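Local coordinates for enoyl-acyl carrier protein reductase (Uncultured bacterium, PDB 6KIA) that probably catalyses the NADH-dependent reduction of enoyl-acyl carrier protein in bacterial fatty acid synthesis and is linked to triclosan resistance, at residues G50-R55 against G79-V84; N60-L65 against P85-F90. All blocks are in the same frame, centred on the assembly; numbering follows the deposited sequence.

Contact 1: G50-R55 against G79-V84; sequences GITVGR and GRIINV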
loop_
_atom_site.group_PDB
_atom_site.type_symbol
_atom_site.label_atom_id
_atom_site.label_comp_id
_atom_site.label_asym_id
_atom_site.label_seq_id
_atom_site.Cartn_x
_atom_site.Cartn_y
_atom_site.Cartn_z
ATOM N N GLY A 50 9.987 3.548 14.998
ATOM C CA GLY A 50 9.985 3.476 13.551
ATOM C C GLY A 50 11.352 3.570 12.902
ATOM O O GLY A 50 12.367 3.890 13.537
ATOM N N ILE A 51 11.383 3.299 11.602
ATOM C CA ILE A 51 12.586 3.444 10.807
ATOM C C ILE A 51 12.533 4.721 9.978
ATOM O O ILE A 51 11.492 5.387 9.891
ATOM C CB ILE A 51 12.807 2.207 9.883
ATOM C CG1 ILE A 51 11.666 2.005 8.878
ATOM C CG2 ILE A 51 12.912 0.935 10.729
ATOM C CD1 ILE A 51 11.798 2.759 7.560
ATOM N N THR A 52 13.658 5.059 9.366
ATOM C CA THR A 52 13.701 6.140 8.383
ATOM C C THR A 52 14.390 5.582 7.141
ATOM O O THR A 52 15.190 4.649 7.242
ATOM C CB THR A 52 14.459 7.387 8.925
ATOM O OG1 THR A 52 14.590 8.377 7.896
ATOM C CG2 THR A 52 15.844 7.002 9.387
ATOM N N VAL A 53 14.075 6.122 5.971
ATOM C CA VAL A 53 14.813 5.719 4.781
ATOM C C VAL A 53 16.036 6.614 4.597
ATOM O O VAL A 53 16.847 6.401 3.698
ATOM C CB VAL A 53 13.938 5.764 3.514
ATOM C CG1 VAL A 53 12.801 4.758 3.633
ATOM C CG2 VAL A 53 13.415 7.183 3.266
ATOM N N GLY A 54 16.176 7.608 5.469
ATOM C CA GLY A 54 17.292 8.536 5.388
ATOM C C GLY A 54 17.065 9.549 4.285
ATOM O O GLY A 54 15.946 9.693 3.794
ATOM N N ARG A 55 18.115 10.268 3.899
ATOM C CA ARG A 55 17.983 11.230 2.811
ATOM C C ARG A 55 19.181 11.105 1.877
ATOM O O ARG A 55 20.173 10.449 2.196
ATOM C CB ARG A 55 17.882 12.662 3.352
ATOM C CG ARG A 55 16.835 12.832 4.435
ATOM C CD ARG A 55 15.421 12.928 3.894
ATOM N NE ARG A 55 14.469 12.955 5.000
ATOM C CZ ARG A 55 14.104 14.052 5.651
ATOM N NH1 ARG A 55 14.595 15.233 5.296
ATOM N NH2 ARG A 55 13.242 13.967 6.657
ATOM N N GLY A 79 7.060 8.720 18.370
ATOM C CA GLY A 79 7.918 7.736 18.991
ATOM C C GLY A 79 9.334 7.865 18.474
ATOM O O GLY A 79 9.634 8.726 17.650
ATOM N N ARG A 80 10.198 6.966 18.915
ATOM C CA ARG A 80 11.595 7.004 18.516
ATOM C C ARG A 80 11.817 6.495 17.100
ATOM O O ARG A 80 11.159 5.558 16.657
ATOM C CB ARG A 80 12.448 6.170 19.464
ATOM C CG ARG A 80 12.759 6.828 20.797
ATOM C CD ARG A 80 14.086 6.299 21.305
ATOM N NE ARG A 80 15.043 6.234 20.205
ATOM C CZ ARG A 80 16.087 5.413 20.161
ATOM N NH1 ARG A 80 16.900 5.427 19.113
ATOM N NH2 ARG A 80 16.315 4.581 21.168
ATOM N N ILE A 81 12.721 7.150 16.386
ATOM C CA ILE A 81 13.140 6.675 15.075
ATOM C C ILE A 81 14.583 6.229 15.168
ATOM O O ILE A 81 15.420 6.937 15.720
ATOM C CB ILE A 81 12.944 7.739 13.985
ATOM C CG1 ILE A 81 11.501 7.647 13.497
ATOM C CG2 ILE A 81 13.841 7.491 12.777
ATOM C CD1 ILE A 81 10.905 8.924 13.096
ATOM N N ILE A 82 14.862 5.026 14.677
ATOM C CA ILE A 82 16.229 4.511 14.680
ATOM C C ILE A 82 16.941 5.072 13.463
ATOM O O ILE A 82 16.505 4.862 12.323
ATOM C CB ILE A 82 16.245 2.974 14.693
ATOM C CG1 ILE A 82 15.609 2.471 15.995
ATOM C CG2 ILE A 82 17.675 2.440 14.535
ATOM C CD1 ILE A 82 15.429 0.974 16.067
ATOM N N ASN A 83 18.004 5.842 13.698
ATOM C CA ASN A 83 18.552 6.676 12.631
ATOM C C ASN A 83 19.549 5.917 11.754
ATOM O O ASN A 83 20.756 6.152 11.799
ATOM C CB ASN A 83 19.224 7.918 13.211
ATOM C CG ASN A 83 19.370 9.020 12.189
ATOM O OD1 ASN A 83 18.982 8.857 11.029
ATOM N ND2 ASN A 83 19.978 10.131 12.594
ATOM N N VAL A 84 19.014 5.026 10.930
ATOM C CA VAL A 84 19.789 4.274 9.959
ATOM C C VAL A 84 19.045 4.392 8.625
ATOM O O VAL A 84 17.831 4.215 8.589
ATOM C CB VAL A 84 19.955 2.806 10.370
ATOM C CG1 VAL A 84 20.596 1.995 9.250
ATOM C CG2 VAL A 84 20.751 2.704 11.680
HETATM O O HOH W 1 15.883 3.208 10.164
#
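A water lies between Thr52 and Ile82, where two parallel strands of the Rossmann-like sheet begin to part. The strands are the ends of a beta-alpha-beta unit whose connection includes helix 67-77, and over 50-52 and 80-83 they run at 41° to each other. Direct pairing is centred on Gly50, whose N donates to Arg80 O (2.9 Å) and whose O accepts from Ile82 N (3.0 Å). Beyond this, the water accepts from Thr52 N at 3.0 Å. It also lies 2.8 Å from Ile82 O and 2.7 Å from Val84 O, carbonyls that compete for its protons with other acceptors. The chain then turns a corner, with an inverse gamma turn centred on Asn83, which brings Val84 O within 3.0 Å of Thr52 O; both are acceptors, so no bond joins them.

Apolar beta-branched residues suit the buried faces. Glycine suits position 50 because it leaves its side of the sheet bare beside Ile81, whose CG1 lies 3.9 Å from Gly50 O and which packs on Leu70 and Ala73 of helix 67-77. Ile82 faces the other way, onto Val141 of helix 120-146. At the exposed end Arg80 can afford its charge, which forms a salt bridge with Glu144. Threonine suits the place where the strands part because it offers both a methyl and a hydroxyl: Thr52 CG2 faces the 82-84 backbone, and Thr52 OG1, anti to its own N (chi1 175°), hydrogen-bonds with Glu27 and closes an ST turn by accepting from Gly54 N at 3.0 Å.

Contact 2: N60-L65 against P85-F90; sequences NALRAL and PLMAGF. With NAI (1,4-dihydronicotinamide adenine dinucleotide), chain D.
Leu62 spreads its two methyls over the root of Met87, fitting the short strand 62-63 against the loop that follows strand 80-83 in this Rossmann-like domain. Leu62 CD1 lies 3.7 Å from Met87 CB and CD2 3.9 Å from it, so the beta carbon is a bump in the leucine's shallow fork. Met87 then bends back at chi2 and chi3 (83° and 84°), carrying CE to 3.9 Å from Leu62 CD2 and lengthening the hydrophobic seam; a flexible, unbranched methionine suits this curled path.

Pro85 supplies a second, flatter bump. Its ring lies against Leu62 CB and the backbone of Arg63 and Ala64, with Pro85 CB 3.8 Å from Arg63 O and CD beside Ala64 CB. Rigid and compact, the proline fills this shallow hollow without an N-H to satisfy, and no hydrogen bond crosses between the segments.

The inner side of the loop holds the adenine of NADH. Ala88 N donates to N1A and Ala88 O accepts from N6A, both at 2.9 Å, so the backbone reads the base and the small alanine side chain fits close against it. Met87 serves both surfaces: its CB meets Leu62, while its SD lies 3.7 Å from adenine N6A.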
loop_
_atom_site.group_PDB
_atom_site.type_symbol
_atom_site.label_atom_id
_atom_site.label_comp_id
_atom_site.label_asym_id
_atom_site.label_seq_id
_atom_site.Cartn_x
_atom_site.Cartn_y
_atom_site.Cartn_z
ATOM N N ASN A 60 24.297 12.407 -4.035
ATOM C CA ASN A 60 23.270 11.392 -4.209
ATOM C C ASN A 60 23.599 10.121 -3.418
ATOM O O ASN A 60 23.206 9.015 -3.795
ATOM C CB ASN A 60 23.096 11.089 -5.691
ATOM C CG ASN A 60 21.672 10.766 -6.053
ATOM O OD1 ASN A 60 20.732 11.306 -5.463
ATOM N ND2 ASN A 60 21.497 9.901 -7.045
ATOM N N ALA A 61 24.315 10.305 -2.312
ATOM C CA ALA A 61 24.665 9.223 -1.398
ATOM C C ALA A 61 23.681 9.206 -0.236
ATOM O O ALA A 61 23.159 10.260 0.150
ATOM C CB ALA A 61 26.089 9.389 -0.897
ATOM N N LEU A 62 23.383 8.018 0.290
ATOM C CA LEU A 62 22.464 7.916 1.421
ATOM C C LEU A 62 23.057 8.487 2.699
ATOM O O LEU A 62 24.223 8.254 3.000
ATOM C CB LEU A 62 22.066 6.461 1.662
ATOM C CG LEU A 62 20.892 5.932 0.849
ATOM C CD1 LEU A 62 20.624 4.487 1.228
ATOM C CD2 LEU A 62 19.674 6.805 1.084
ATOM N N ARG A 63 22.252 9.216 3.463
ATOM C CA ARG A 63 22.731 9.717 4.743
ATOM C C ARG A 63 21.664 9.570 5.826
ATOM O O ARG A 63 20.462 9.539 5.545
ATOM C CB ARG A 63 23.169 11.180 4.621
ATOM C CG ARG A 63 22.032 12.173 4.393
ATOM C CD ARG A 63 22.463 13.585 4.777
ATOM N NE ARG A 63 21.454 14.588 4.451
ATOM C CZ ARG A 63 20.428 14.902 5.239
ATOM N NH1 ARG A 63 20.255 14.283 6.400
ATOM N NH2 ARG A 63 19.562 15.832 4.862
ATOM N N ALA A 64 22.114 9.481 7.074
ATOM C CA ALA A 64 21.194 9.441 8.189
ATOM C C ALA A 64 20.581 10.824 8.372
ATOM O O ALA A 64 21.067 11.820 7.818
ATOM C CB ALA A 64 21.894 8.984 9.457
ATOM N N LEU A 65 19.497 10.873 9.130
ATOM C CA LEU A 65 18.826 12.129 9.413
ATOM C C LEU A 65 19.694 12.990 10.318
ATOM O O LEU A 65 20.418 12.479 11.177
ATOM C CB LEU A 65 17.482 11.872 10.084
ATOM C CG LEU A 65 16.457 11.047 9.300
ATOM C CD1 LEU A 65 15.146 11.022 10.046
ATOM C CD2 LEU A 65 16.268 11.644 7.922
ATOM N N PRO A 85 19.756 4.767 7.545
ATOM C CA PRO A 85 19.026 4.971 6.281
ATOM C C PRO A 85 18.578 3.665 5.619
ATOM O O PRO A 85 19.344 3.055 4.862
ATOM C CB PRO A 85 20.040 5.715 5.407
ATOM C CG PRO A 85 21.379 5.339 5.974
ATOM C CD PRO A 85 21.176 5.155 7.446
ATOM N N LEU A 86 17.329 3.269 5.870
ATOM C CA LEU A 86 16.817 1.989 5.412
ATOM C C LEU A 86 16.083 2.157 4.097
ATOM O O LEU A 86 14.903 1.801 3.973
ATOM C CB LEU A 86 15.872 1.371 6.450
ATOM C CG LEU A 86 16.410 0.338 7.439
ATOM C CD1 LEU A 86 15.238 -0.388 8.110
ATOM C CD2 LEU A 86 17.368 -0.637 6.783
ATOM N N MET A 87 16.778 2.721 3.115
ATOM C CA MET A 87 16.214 2.867 1.777
ATOM C C MET A 87 16.250 1.555 1.008
ATOM O O MET A 87 17.320 1.003 0.784
ATOM C CB MET A 87 16.993 3.921 0.991
ATOM C CG MET A 87 16.370 4.190 -0.344
ATOM S SD MET A 87 15.023 5.343 -0.210
ATOM C CE MET A 87 15.971 6.866 -0.260
ATOM N N ALA A 88 15.089 1.056 0.589
ATOM C CA ALA A 88 15.056 -0.174 -0.198
ATOM C C ALA A 88 15.195 0.120 -1.678
ATOM O O ALA A 88 15.120 1.270 -2.100
ATOM C CB ALA A 88 13.800 -0.947 0.058
ATOM N N GLY A 89 15.407 -0.935 -2.458
ATOM C CA GLY A 89 15.613 -0.793 -3.889
ATOM C C GLY A 89 17.086 -0.652 -4.192
ATOM O O GLY A 89 17.905 -0.410 -3.302
ATOM N N PHE A 90 17.434 -0.777 -5.469
ATOM C CA PHE A 90 18.836 -0.725 -5.858
ATOM C C PHE A 90 19.047 0.237 -7.017
ATOM O O PHE A 90 20.114 0.254 -7.615
ATOM C CB PHE A 90 19.347 -2.131 -6.220
ATOM C CG PHE A 90 18.614 -2.776 -7.371
ATOM C CD1 PHE A 90 17.405 -3.432 -7.165
ATOM C CD2 PHE A 90 19.143 -2.746 -8.660
ATOM C CE1 PHE A 90 16.723 -4.031 -8.212
ATOM C CE2 PHE A 90 18.467 -3.332 -9.721
ATOM C CZ PHE A 90 17.253 -3.976 -9.508
HETATM P PA NAI D . 2.418 6.022 1.292
HETATM O O1A NAI D . 1.952 6.810 2.478
HETATM O O2A NAI D . 3.144 6.785 0.201
HETATM O O5B NAI D . 3.299 4.821 1.848
HETATM C C5B NAI D . 4.360 4.309 1.068
HETATM C C4B NAI D . 5.240 3.547 2.105
HETATM O O4B NAI D . 6.344 2.849 1.267
HETATM C C3B NAI D . 5.823 4.328 2.942
HETATM O O3B NAI D . 5.861 3.758 4.314
HETATM C C2B NAI D . 7.359 4.507 2.354
HETATM O O2B NAI D . 8.242 4.989 3.432
HETATM C C1B NAI D . 7.647 3.333 1.911
HETATM N N9A NAI D . 8.567 3.397 0.756
HETATM C C8A NAI D . 8.472 3.859 -0.503
HETATM N N7A NAI D . 9.641 3.656 -1.107
HETATM C C5A NAI D . 10.467 3.055 -0.218
HETATM C C6A NAI D . 11.784 2.661 -0.401
HETATM N N6A NAI D . 12.693 2.730 -1.512
HETATM N N1A NAI D . 12.422 2.082 0.630
HETATM C C2A NAI D . 11.780 1.903 1.827
HETATM N N3A NAI D . 10.463 2.296 2.006
HETATM C C4A NAI D . 9.818 2.886 0.951
HETATM O O3 NAI D . 1.150 5.283 0.531
HETATM P PN NAI D . 0.275 4.008 0.993
HETATM O O1N NAI D . -0.341 4.256 2.335
HETATM O O2N NAI D . -0.738 3.855 -0.130
HETATM O O5D NAI D . 1.260 2.755 1.047
HETATM C C5D NAI D . 1.403 1.974 2.221
HETATM C C4D NAI D . 1.124 0.502 1.842
HETATM O O4D NAI D . -0.159 0.374 1.562
HETATM C C3D NAI D . 1.862 0.125 0.559
HETATM O O3D NAI D . 2.526 -1.087 0.676
HETATM C C2D NAI D . 0.688 -0.029 -0.434
HETATM O O2D NAI D . 1.125 -0.848 -1.575
HETATM C C1D NAI D . -0.267 -0.554 0.288
HETATM N N1N NAI D . -1.599 -0.401 -0.297
HETATM C C2N NAI D . -2.019 0.786 -0.857
HETATM C C3N NAI D . -3.282 0.865 -1.459
HETATM C C7N NAI D . -3.792 2.176 -2.056
HETATM O O7N NAI D . -4.732 2.180 -2.846
HETATM N N7N NAI D . -3.166 3.391 -1.675
HETATM C C4N NAI D . -4.142 -0.224 -1.489
HETATM C C5N NAI D . -3.726 -1.409 -0.872
HETATM C C6N NAI D . -2.457 -1.489 -0.286
#

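Contact 1 is mostly buried and contact 2 lies at the surface, and their chemistry follows. Contact 1 joins two strands of the sheet by backbone hydrogen bonds and a water, whereas contact 2 is apolar packing between a short edge strand and a loop. They share elements: 79-84 runs directly into 85-90, and strand 47-56 pairs antiparallel with 62-63, where Arg55 O lies 2.7 Å from Arg63 N, a probable hydrogen bond. Further ties are the probable bond of Asn83 ND2 to Leu65 O (2.8 Å) and a backbone hydrogen bond between Thr52 and Leu86. Both contacts reach the cofactor: Val53 of contact 1 touches NADH, and loop 85-90 lies against its adenine.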